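Local structure of NADH-rubredoxin oxidoreductase (3KLJ) at residues A[187-197]-A[330-341]; A[155-163]-A[304-312]. The protein catalyses the NADH-dependent reduction of rubredoxin through a bound FAD, passing electrons on toward enzymes that scavenge dioxygen in an obligate anaerobe. All coordinates share one frame; numbering follows the deposited sequence.

How the contacts relate
From the N terminus, the chain first supplies helix 156-168 and then helix 188-199, both in the NADH-binding domain. It returns through the FAD-binding domain before reaching the C-terminal domain, where residues 304-312 close the loop of contact 2 over 140 intervening residues. Residues 330-341 close that of contact 1 over 132. The segments alternate along the sequence, so the two loops cross. Both contacts lay a helix of the NADH-binding domain on the same antiparallel C-terminal sheet, contact 2 at its edge strand 306-309 and contact 1 on strands 327-332 and 337-343. Their centres lie about 16 Å apart, and they meet where K197 and L194 pack on I312.

Contact 1: residues A[187-197]-A[330-341]; sequences DRDGGLFLKDK and RSTQEDKYIVCM
D187, just before helix 188-199, meets R330 and Y337 with both carboxylate oxygens. R330 grips OD1 side-on: its NH2 lies 2.8 Å from D187 OD1, and its NE also donates to this oxygen, which sits close to the guanidinium plane. The two flat groups are nearly coplanar (15° apart). The hydroxyl of Y337 gives its proton to the syn lone pair of D187 OD2, at 2.7 Å from OH to OD2. D189 reaches R330 differently: its OD1 lies over one guanidinium face, 3.2 Å from R330 NE, in a purely electrostatic salt bridge. Y337 presents a ring face to the helix, and G190 CA stands 3.6 Å from its centroid in a CH-pi contact.

One turn on, F193 holds its CG anti to the backbone N (chi1 -179°), which sets its ring against the turn joining the two strands. Y337 CB covers one face, 3.6 Å from the F193 ring centroid, while Q333 O approaches the edge in plane. At the far end, K197 bends at chi2 and brings NZ to 2.6 Å from E334 O, nearly in line with that carbonyl; its salt bridge to E334 OE2 is longer. Water 1 also donates weakly to Q333 O while accepting from K197 NZ.

Second-shell bonds fix these groups. D187 OD2 caps the helix by accepting from G190 N, which comes from above the carboxylate plane, and R330 NE donates in plane to Y337 OH as well. Two N-H groups of R330 on OD1, and Y337 OH with G190 N on OD2, would probably stabilise the negative charge of D187. R188 extends the ionic network through D189 and E179. In the adjoining strand 346-353, I353 touches both F193 and Y337. An N-capped helix thus runs antiparallel (167°) to strand 337-341 and packs on a beta hairpin, joining the NADH-binding domain to the C-terminal sheet.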
loop_
_atom_site.group_PDB
_atom_site.type_symbol
_atom_site.label_atom_id
_atom_site.label_comp_id
_atom_site.label_asym_id
_atom_site.label_seq_id
_atom_site.Cartn_x
_atom_site.Cartn_y
_atom_site.Cartn_z
ATOM N N ASP A 187 17.659 9.439 -1.430
ATOM C CA ASP A 187 18.770 9.875 -0.571
ATOM C C ASP A 187 18.448 11.247 0.017
ATOM O O ASP A 187 17.380 11.812 -0.262
ATOM C CB ASP A 187 20.137 9.840 -1.291
ATOM C CG ASP A 187 20.238 10.809 -2.481
ATOM O OD1 ASP A 187 21.386 11.166 -2.833
ATOM O OD2 ASP A 187 19.211 11.214 -3.070
ATOM N N ARG A 188 19.355 11.781 0.839
ATOM C CA ARG A 188 19.099 13.046 1.512
ATOM C C ARG A 188 18.852 14.164 0.503
ATOM O O ARG A 188 17.866 14.901 0.616
ATOM C CB ARG A 188 20.245 13.412 2.465
ATOM C CG ARG A 188 20.076 14.765 3.117
ATOM C CD ARG A 188 21.287 15.129 3.986
ATOM N NE ARG A 188 21.143 16.462 4.557
ATOM C CZ ARG A 188 21.545 17.580 3.956
ATOM N NH1 ARG A 188 22.113 17.528 2.754
ATOM N NH2 ARG A 188 21.372 18.757 4.561
ATOM N N ASP A 189 19.749 14.280 -0.469
ATOM C CA ASP A 189 19.694 15.342 -1.477
ATOM C C ASP A 189 18.419 15.208 -2.333
ATOM O O ASP A 189 17.819 16.206 -2.726
ATOM C CB ASP A 189 20.944 15.313 -2.369
ATOM C CG ASP A 189 22.255 15.566 -1.594
ATOM O OD1 ASP A 189 23.330 15.258 -2.133
ATOM O OD2 ASP A 189 22.232 16.075 -0.458
ATOM N N GLY A 190 18.011 13.973 -2.612
ATOM C CA GLY A 190 16.749 13.716 -3.335
ATOM C C GLY A 190 15.550 14.226 -2.554
ATOM O O GLY A 190 14.702 14.939 -3.094
ATOM N N GLY A 191 15.493 13.871 -1.271
ATOM C CA GLY A 191 14.405 14.289 -0.392
ATOM C C GLY A 191 14.306 15.792 -0.211
ATOM O O GLY A 191 13.200 16.344 -0.109
ATOM N N LEU A 192 15.456 16.457 -0.133
ATOM C CA LEU A 192 15.484 17.903 -0.004
ATOM C C LEU A 192 15.089 18.568 -1.321
ATOM O O LEU A 192 14.417 19.593 -1.320
ATOM C CB LEU A 192 16.862 18.393 0.475
ATOM C CG LEU A 192 17.186 18.074 1.942
ATOM C CD1 LEU A 192 18.560 18.622 2.303
ATOM C CD2 LEU A 192 16.109 18.614 2.913
ATOM N N PHE A 193 15.489 17.969 -2.442
ATOM C CA PHE A 193 15.003 18.405 -3.744
ATOM C C PHE A 193 13.467 18.347 -3.747
ATOM O O PHE A 193 12.801 19.326 -4.107
ATOM C CB PHE A 193 15.616 17.537 -4.857
ATOM C CG PHE A 193 15.197 17.929 -6.251
ATOM C CD1 PHE A 193 14.032 17.406 -6.819
ATOM C CD2 PHE A 193 15.979 18.798 -7.005
ATOM C CE1 PHE A 193 13.646 17.758 -8.114
ATOM C CE2 PHE A 193 15.605 19.156 -8.304
ATOM C CZ PHE A 193 14.439 18.641 -8.858
ATOM N N LEU A 194 12.912 17.211 -3.323
ATOM C CA LEU A 194 11.475 17.046 -3.245
ATOM C C LEU A 194 10.829 18.049 -2.259
ATOM O O LEU A 194 9.842 18.705 -2.594
ATOM C CB LEU A 194 11.128 15.593 -2.866
ATOM C CG LEU A 194 9.642 15.241 -2.755
ATOM C CD1 LEU A 194 8.988 15.278 -4.142
ATOM C CD2 LEU A 194 9.461 13.860 -2.112
ATOM N N LYS A 195 11.396 18.173 -1.061
ATOM C CA LYS A 195 10.908 19.149 -0.070
ATOM C C LYS A 195 10.797 20.559 -0.673
ATOM O O LYS A 195 9.790 21.234 -0.476
ATOM C CB LYS A 195 11.818 19.184 1.161
ATOM C CG LYS A 195 11.317 20.124 2.273
ATOM C CD LYS A 195 12.382 20.421 3.307
ATOM C CE LYS A 195 11.851 21.380 4.375
ATOM N NZ LYS A 195 11.464 22.727 3.846
ATOM N N ASP A 196 11.826 20.984 -1.412
ATOM C CA ASP A 196 11.850 22.302 -2.069
ATOM C C ASP A 196 10.712 22.447 -3.074
ATOM O O ASP A 196 9.969 23.430 -3.053
ATOM C CB ASP A 196 13.211 22.550 -2.747
ATOM C CG ASP A 196 13.153 23.619 -3.851
ATOM O OD1 ASP A 196 12.601 24.715 -3.626
ATOM O OD2 ASP A 196 13.687 23.364 -4.950
ATOM N N LYS A 197 10.590 21.468 -3.964
ATOM C CA LYS A 197 9.545 21.471 -4.982
ATOM C C LYS A 197 8.140 21.474 -4.355
ATOM O O LYS A 197 7.230 22.157 -4.840
ATOM C CB LYS A 197 9.694 20.256 -5.903
ATOM C CG LYS A 197 10.875 20.295 -6.866
ATOM C CD LYS A 197 10.778 21.456 -7.848
ATOM C CE LYS A 197 11.858 21.372 -8.893
ATOM N NZ LYS A 197 12.182 22.722 -9.437
ATOM N N ARG A 330 25.214 11.695 -9.043
ATOM C CA ARG A 330 24.074 12.529 -8.719
ATOM C C ARG A 330 23.973 13.667 -9.733
ATOM O O ARG A 330 24.986 14.189 -10.181
ATOM C CB ARG A 330 24.246 13.079 -7.300
ATOM C CG ARG A 330 23.075 13.871 -6.748
ATOM C CD ARG A 330 23.293 14.218 -5.270
ATOM N NE ARG A 330 23.239 13.031 -4.406
ATOM C CZ ARG A 330 24.299 12.417 -3.869
ATOM N NH1 ARG A 330 25.536 12.869 -4.083
ATOM N NH2 ARG A 330 24.118 11.343 -3.104
ATOM N N SER A 331 22.745 14.032 -10.093
ATOM C CA SER A 331 22.488 15.197 -10.934
ATOM C C SER A 331 21.295 15.971 -10.395
ATOM O O SER A 331 20.226 15.392 -10.171
ATOM C CB SER A 331 22.222 14.771 -12.384
ATOM O OG SER A 331 21.808 15.876 -13.174
ATOM N N THR A 332 21.485 17.269 -10.172
ATOM C CA THR A 332 20.399 18.154 -9.780
ATOM C C THR A 332 20.183 19.181 -10.888
ATOM O O THR A 332 21.097 19.919 -11.248
ATOM C CB THR A 332 20.701 18.877 -8.439
ATOM O OG1 THR A 332 20.940 17.908 -7.413
ATOM C CG2 THR A 332 19.543 19.777 -8.022
ATOM N N GLN A 333 18.969 19.205 -11.427
ATOM C CA GLN A 333 18.577 20.181 -12.443
ATOM C C GLN A 333 17.328 20.909 -11.958
ATOM O O GLN A 333 16.823 20.598 -10.886
ATOM C CB GLN A 333 18.315 19.474 -13.771
ATOM C CG GLN A 333 19.540 18.774 -14.353
ATOM C CD GLN A 333 19.207 17.936 -15.568
ATOM O OE1 GLN A 333 18.435 18.357 -16.429
ATOM N NE2 GLN A 333 19.796 16.743 -15.650
ATOM N N GLU A 334 16.839 21.874 -12.737
ATOM C CA GLU A 334 15.638 22.629 -12.372
ATOM C C GLU A 334 14.379 21.752 -12.379
ATOM O O GLU A 334 13.507 21.904 -11.537
ATOM C CB GLU A 334 15.462 23.849 -13.292
ATOM C CG GLU A 334 14.312 24.803 -12.909
ATOM C CD GLU A 334 14.547 25.570 -11.602
ATOM O OE1 GLU A 334 15.642 26.149 -11.428
ATOM O OE2 GLU A 334 13.626 25.614 -10.751
ATOM N N ASP A 335 14.316 20.823 -13.324
ATOM C CA ASP A 335 13.130 20.007 -13.566
ATOM C C ASP A 335 13.250 18.586 -13.010
ATOM O O ASP A 335 12.244 17.898 -12.857
ATOM C CB ASP A 335 12.838 19.940 -15.078
ATOM C CG ASP A 335 14.110 19.794 -15.933
ATOM O OD1 ASP A 335 14.139 18.918 -16.831
ATOM O OD2 ASP A 335 15.081 20.562 -15.724
ATOM N N LYS A 336 14.474 18.145 -12.726
ATOM C CA LYS A 336 14.696 16.746 -12.371
ATOM C C LYS A 336 15.859 16.502 -11.406
ATOM O O LYS A 336 16.777 17.306 -11.307
ATOM C CB LYS A 336 14.833 15.878 -13.632
ATOM C CG LYS A 336 16.115 16.065 -14.420
ATOM C CD LYS A 336 16.128 15.207 -15.703
ATOM C CE LYS A 336 15.320 15.864 -16.822
ATOM N NZ LYS A 336 15.355 15.078 -18.083
ATOM N N TYR A 337 15.778 15.394 -10.676
ATOM C CA TYR A 337 16.840 14.966 -9.790
ATOM C C TYR A 337 17.140 13.521 -10.133
ATOM O O TYR A 337 16.222 12.704 -10.320
ATOM C CB TYR A 337 16.438 15.101 -8.304
ATOM C CG TYR A 337 17.477 14.522 -7.361
ATOM C CD1 TYR A 337 18.565 15.292 -6.926
ATOM C CD2 TYR A 337 17.402 13.192 -6.941
ATOM C CE1 TYR A 337 19.533 14.762 -6.079
ATOM C CE2 TYR A 337 18.363 12.649 -6.096
ATOM C CZ TYR A 337 19.426 13.441 -5.665
ATOM O OH TYR A 337 20.386 12.905 -4.837
ATOM N N ILE A 338 18.427 13.212 -10.233
ATOM C CA ILE A 338 18.870 11.856 -10.535
ATOM C C ILE A 338 19.896 11.431 -9.503
ATOM O O ILE A 338 20.811 12.186 -9.199
ATOM C CB ILE A 338 19.522 11.763 -11.931
ATOM C CG1 ILE A 338 18.524 12.184 -13.015
ATOM C CG2 ILE A 338 20.090 10.341 -12.175
ATOM C CD1 ILE A 338 19.167 12.588 -14.346
ATOM N N VAL A 339 19.727 10.230 -8.959
ATOM C CA VAL A 339 20.781 9.603 -8.174
ATOM C C VAL A 339 20.938 8.152 -8.619
ATOM O O VAL A 339 19.955 7.424 -8.811
ATOM C CB VAL A 339 20.590 9.769 -6.622
ATOM C CG1 VAL A 339 19.337 9.047 -6.109
ATOM C CG2 VAL A 339 21.832 9.310 -5.873
ATOM N N CYS A 340 22.188 7.752 -8.806
ATOM C CA CYS A 340 22.502 6.448 -9.341
ATOM C C CYS A 340 23.625 5.847 -8.487
ATOM O O CYS A 340 24.686 6.454 -8.321
ATOM C CB CYS A 340 22.894 6.633 -10.814
ATOM S SG CYS A 340 23.480 5.224 -11.682
ATOM N N MET A 341 23.371 4.669 -7.921
ATOM C CA MET A 341 24.313 4.031 -6.995
ATOM C C MET A 341 24.855 2.727 -7.574
ATOM O O MET A 341 24.093 1.854 -8.001
ATOM C CB MET A 341 23.656 3.797 -5.632
ATOM C CG MET A 341 23.129 5.068 -4.987
ATOM S SD MET A 341 22.328 4.837 -3.385
ATOM C CE MET A 341 22.115 6.540 -2.876
HETATM O O HOH W 1 14.930 22.608 -8.859
#

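Contact 2: residues A[155-163]-A[304-312]; sequences GILGIELAQ and SPILKVSGI. With FAD (flavin-adenine dinucleotide), chain B.
I156 and I306 touch through their CD1 methyls, 3.5 Å apart, at the start of a tightly packed apolar row between helix 156-168 and strand 306-309. I156 CG1 then lies against L307, 3.6 Å from its CD1. Farther along, I159 and V309 cross at about a right angle, and their CG2 methyls come to 3.5 Å, closer than usual for carbons. V309 CG2 also rests against the backbone O of I159, at 3.4 Å.

Beside this row the contact turns polar. E160, its chain extended beyond CG (chi2 -179°), carries OE2 past L307 CB to the backbone of K308, whose N donates at 3.1 Å to the anti side of E160 OE2. This carboxylate is buried, and the E160 side chain also touches N52 of helix 51-56. K308 itself is exposed and extends its chain to FAD, where NZ makes a weak hydrogen bond to O4 at 3.3 Å. L157 meets the other end of the flavin, with CD1 3.4 Å from the C7M methyl. The more solvent-exposed end lies at the type I' turn 309-312, where the partly exposed side chains of Q163 and S310 come together.

Helix and strand run nearly parallel, 15° apart. L198 of helix 188-199 touches I159, V309 and S310, while I314 of the adjoining strand 312-317 touches I306 and L307.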
loop_
_atom_site.group_PDB
_atom_site.type_symbol
_atom_site.label_atom_id
_atom_site.label_comp_id
_atom_site.label_asym_id
_atom_site.label_seq_id
_atom_site.Cartn_x
_atom_site.Cartn_y
_atom_site.Cartn_z
ATOM N N GLY A 155 6.068 9.851 4.339
ATOM C CA GLY A 155 5.917 9.036 3.130
ATOM C C GLY A 155 4.982 9.572 2.062
ATOM O O GLY A 155 4.395 10.642 2.201
ATOM N N ILE A 156 4.861 8.800 0.987
ATOM C CA ILE A 156 4.022 9.105 -0.180
ATOM C C ILE A 156 2.560 9.429 0.168
ATOM O O ILE A 156 2.007 10.435 -0.297
ATOM C CB ILE A 156 4.049 7.909 -1.177
ATOM C CG1 ILE A 156 5.077 8.146 -2.265
ATOM C CG2 ILE A 156 2.674 7.635 -1.818
ATOM C CD1 ILE A 156 6.417 7.512 -1.982
ATOM N N LEU A 157 1.951 8.572 0.974
ATOM C CA LEU A 157 0.553 8.738 1.348
ATOM C C LEU A 157 0.323 10.037 2.123
ATOM O O LEU A 157 -0.664 10.739 1.889
ATOM C CB LEU A 157 0.074 7.508 2.132
ATOM C CG LEU A 157 -1.292 7.480 2.838
ATOM C CD1 LEU A 157 -2.395 8.167 2.035
ATOM C CD2 LEU A 157 -1.657 6.041 3.127
ATOM N N GLY A 158 1.242 10.366 3.026
ATOM C CA GLY A 158 1.152 11.612 3.789
ATOM C C GLY A 158 1.176 12.840 2.891
ATOM O O GLY A 158 0.414 13.790 3.088
ATOM N N ILE A 159 2.055 12.808 1.894
ATOM C CA ILE A 159 2.157 13.883 0.911
ATOM C C ILE A 159 0.918 13.964 0.013
ATOM O O ILE A 159 0.349 15.040 -0.148
ATOM C CB ILE A 159 3.458 13.798 0.074
ATOM C CG1 ILE A 159 4.679 13.685 0.996
ATOM C CG2 ILE A 159 3.628 15.062 -0.747
ATOM C CD1 ILE A 159 5.939 13.187 0.312
ATOM N N GLU A 160 0.490 12.834 -0.547
ATOM C CA GLU A 160 -0.735 12.800 -1.352
ATOM C C GLU A 160 -1.972 13.295 -0.591
ATOM O O GLU A 160 -2.795 14.007 -1.164
ATOM C CB GLU A 160 -0.994 11.402 -1.908
ATOM C CG GLU A 160 -0.014 10.983 -2.998
ATOM C CD GLU A 160 -0.301 9.605 -3.545
ATOM O OE1 GLU A 160 -1.138 8.885 -2.965
ATOM O OE2 GLU A 160 0.320 9.232 -4.559
ATOM N N LEU A 161 -2.092 12.906 0.684
ATOM C CA LEU A 161 -3.226 13.311 1.531
ATOM C C LEU A 161 -3.247 14.818 1.725
ATOM O O LEU A 161 -4.309 15.445 1.640
ATOM C CB LEU A 161 -3.188 12.607 2.891
ATOM C CG LEU A 161 -4.269 12.915 3.947
ATOM C CD1 LEU A 161 -5.661 12.921 3.360
ATOM C CD2 LEU A 161 -4.197 11.890 5.055
ATOM N N ALA A 162 -2.069 15.390 1.979
ATOM C CA ALA A 162 -1.913 16.834 2.134
ATOM C C ALA A 162 -2.462 17.583 0.924
ATOM O O ALA A 162 -3.240 18.522 1.083
ATOM C CB ALA A 162 -0.455 17.197 2.375
ATOM N N GLN A 163 -2.068 17.155 -0.276
ATOM C CA GLN A 163 -2.574 17.757 -1.510
ATOM C C GLN A 163 -4.084 17.585 -1.639
ATOM O O GLN A 163 -4.783 18.530 -1.999
ATOM C CB GLN A 163 -1.877 17.189 -2.753
ATOM C CG GLN A 163 -2.292 17.866 -4.074
ATOM C CD GLN A 163 -1.957 19.364 -4.134
ATOM O OE1 GLN A 163 -2.723 20.215 -3.669
ATOM N NE2 GLN A 163 -0.818 19.685 -4.727
ATOM N N SER A 304 6.658 0.373 -9.790
ATOM C CA SER A 304 5.678 1.314 -9.239
ATOM C C SER A 304 6.137 2.747 -9.478
ATOM O O SER A 304 7.080 3.218 -8.828
ATOM C CB SER A 304 5.395 1.053 -7.746
ATOM O OG SER A 304 6.504 1.385 -6.927
ATOM N N PRO A 305 5.508 3.433 -10.451
ATOM C CA PRO A 305 5.813 4.851 -10.580
ATOM C C PRO A 305 5.046 5.625 -9.522
ATOM O O PRO A 305 3.818 5.697 -9.556
ATOM C CB PRO A 305 5.326 5.207 -11.993
ATOM C CG PRO A 305 5.021 3.894 -12.664
ATOM C CD PRO A 305 4.670 2.949 -11.561
ATOM N N ILE A 306 5.776 6.154 -8.554
ATOM C CA ILE A 306 5.203 7.079 -7.595
ATOM C C ILE A 306 5.521 8.483 -8.118
ATOM O O ILE A 306 6.128 8.606 -9.169
ATOM C CB ILE A 306 5.721 6.798 -6.150
ATOM C CG1 ILE A 306 7.255 6.793 -6.101
ATOM C CG2 ILE A 306 5.142 5.485 -5.633
ATOM C CD1 ILE A 306 7.877 6.145 -4.869
ATOM N N LEU A 307 5.000 9.539 -7.516
ATOM C CA LEU A 307 3.774 9.511 -6.755
ATOM C C LEU A 307 2.864 10.477 -7.485
ATOM O O LEU A 307 3.320 11.239 -8.339
ATOM C CB LEU A 307 4.008 9.929 -5.298
ATOM C CG LEU A 307 4.348 11.358 -4.848
ATOM C CD1 LEU A 307 4.292 11.450 -3.327
ATOM C CD2 LEU A 307 5.700 11.833 -5.350
ATOM N N LYS A 308 1.576 10.437 -7.175
ATOM C CA LYS A 308 0.618 11.251 -7.905
ATOM C C LYS A 308 0.526 12.655 -7.297
ATOM O O LYS A 308 -0.516 13.311 -7.402
ATOM C CB LYS A 308 -0.756 10.566 -7.926
ATOM C CG LYS A 308 -0.746 9.108 -8.384
ATOM C CD LYS A 308 -1.878 8.339 -7.717
ATOM C CE LYS A 308 -1.835 6.855 -8.042
ATOM N NZ LYS A 308 -2.991 6.145 -7.411
ATOM N N VAL A 309 1.615 13.123 -6.679
ATOM C CA VAL A 309 1.548 14.358 -5.880
ATOM C C VAL A 309 2.034 15.605 -6.602
ATOM O O VAL A 309 3.098 15.606 -7.220
ATOM C CB VAL A 309 2.230 14.236 -4.491
ATOM C CG1 VAL A 309 3.666 14.754 -4.517
ATOM C CG2 VAL A 309 1.402 14.969 -3.429
ATOM N N SER A 310 1.214 16.652 -6.506
ATOM C CA SER A 310 1.527 18.000 -6.984
ATOM C C SER A 310 2.160 18.039 -8.375
ATOM O O SER A 310 2.856 18.995 -8.725
ATOM C CB SER A 310 2.405 18.722 -5.958
ATOM O OG SER A 310 1.771 18.758 -4.692
ATOM N N GLY A 311 1.897 16.994 -9.160
ATOM C CA GLY A 311 2.449 16.851 -10.499
ATOM C C GLY A 311 3.952 16.665 -10.510
ATOM O O GLY A 311 4.605 17.064 -11.469
ATOM N N ILE A 312 4.492 16.076 -9.438
ATOM C CA ILE A 312 5.922 15.738 -9.325
ATOM C C ILE A 312 6.092 14.222 -9.251
ATOM O O ILE A 312 5.579 13.574 -8.330
ATOM C CB ILE A 312 6.602 16.377 -8.087
ATOM C CG1 ILE A 312 6.324 17.882 -8.027
ATOM C CG2 ILE A 312 8.108 16.118 -8.117
ATOM C CD1 ILE A 312 6.831 18.547 -6.771
HETATM P PA FAD B . -7.400 -4.346 1.632
HETATM O O1A FAD B . -6.936 -3.767 2.942
HETATM O O2A FAD B . -7.628 -3.292 0.574
HETATM O O5B FAD B . -8.736 -5.188 1.863
HETATM C C5B FAD B . -8.826 -6.136 2.911
HETATM C C4B FAD B . -10.251 -6.145 3.464
HETATM O O4B FAD B . -10.382 -7.183 4.434
HETATM C C3B FAD B . -10.576 -4.835 4.177
HETATM O O3B FAD B . -11.803 -4.327 3.679
HETATM C C2B FAD B . -10.685 -5.200 5.646
HETATM O O2B FAD B . -11.694 -4.473 6.311
HETATM C C1B FAD B . -11.036 -6.680 5.587
HETATM N N9A FAD B . -10.641 -7.431 6.793
HETATM C C8A FAD B . -9.538 -7.231 7.579
HETATM N N7A FAD B . -9.553 -8.141 8.581
HETATM C C5A FAD B . -10.643 -8.923 8.446
HETATM C C6A FAD B . -11.134 -9.991 9.198
HETATM N N6A FAD B . -10.647 -10.231 10.417
HETATM N N1A FAD B . -12.311 -10.601 8.801
HETATM C C2A FAD B . -12.992 -10.163 7.681
HETATM N N3A FAD B . -12.504 -9.097 6.949
HETATM C C4A FAD B . -11.341 -8.488 7.323
HETATM N N1 FAD B . -1.334 0.953 -3.687
HETATM C C2 FAD B . -0.691 1.203 -4.880
HETATM O O2 FAD B . -0.203 0.277 -5.505
HETATM N N3 FAD B . -0.617 2.483 -5.391
HETATM C C4 FAD B . -1.176 3.530 -4.697
HETATM O O4 FAD B . -1.080 4.664 -5.174
HETATM C C4X FAD B . -1.821 3.295 -3.475
HETATM N N5 FAD B . -2.401 4.332 -2.760
HETATM C C5X FAD B . -3.040 4.090 -1.559
HETATM C C6 FAD B . -3.618 5.145 -0.839
HETATM C C7 FAD B . -4.274 4.880 0.374
HETATM C C7M FAD B . -4.894 6.005 1.149
HETATM C C8 FAD B . -4.338 3.576 0.867
HETATM C C8M FAD B . -5.030 3.264 2.170
HETATM C C9 FAD B . -3.757 2.537 0.150
HETATM C C9A FAD B . -3.111 2.787 -1.065
HETATM N N10 FAD B . -2.537 1.739 -1.781
HETATM C C10 FAD B . -1.898 1.992 -2.980
HETATM C "C1'" FAD B . -2.589 0.346 -1.245
HETATM C "C2'" FAD B . -3.697 -0.479 -1.863
HETATM O "O2'" FAD B . -4.937 0.086 -1.486
HETATM C "C3'" FAD B . -3.564 -1.886 -1.317
HETATM O "O3'" FAD B . -2.366 -2.469 -1.798
HETATM C "C4'" FAD B . -4.723 -2.791 -1.701
HETATM O "O4'" FAD B . -5.957 -2.228 -1.274
HETATM C "C5'" FAD B . -4.537 -4.131 -1.002
HETATM O "O5'" FAD B . -5.708 -4.878 -1.211
HETATM P P FAD B . -6.058 -6.083 -0.236
HETATM O O1P FAD B . -7.335 -6.747 -0.725
HETATM O O2P FAD B . -4.887 -7.023 -0.085
HETATM O O3P FAD B . -6.269 -5.412 1.217
#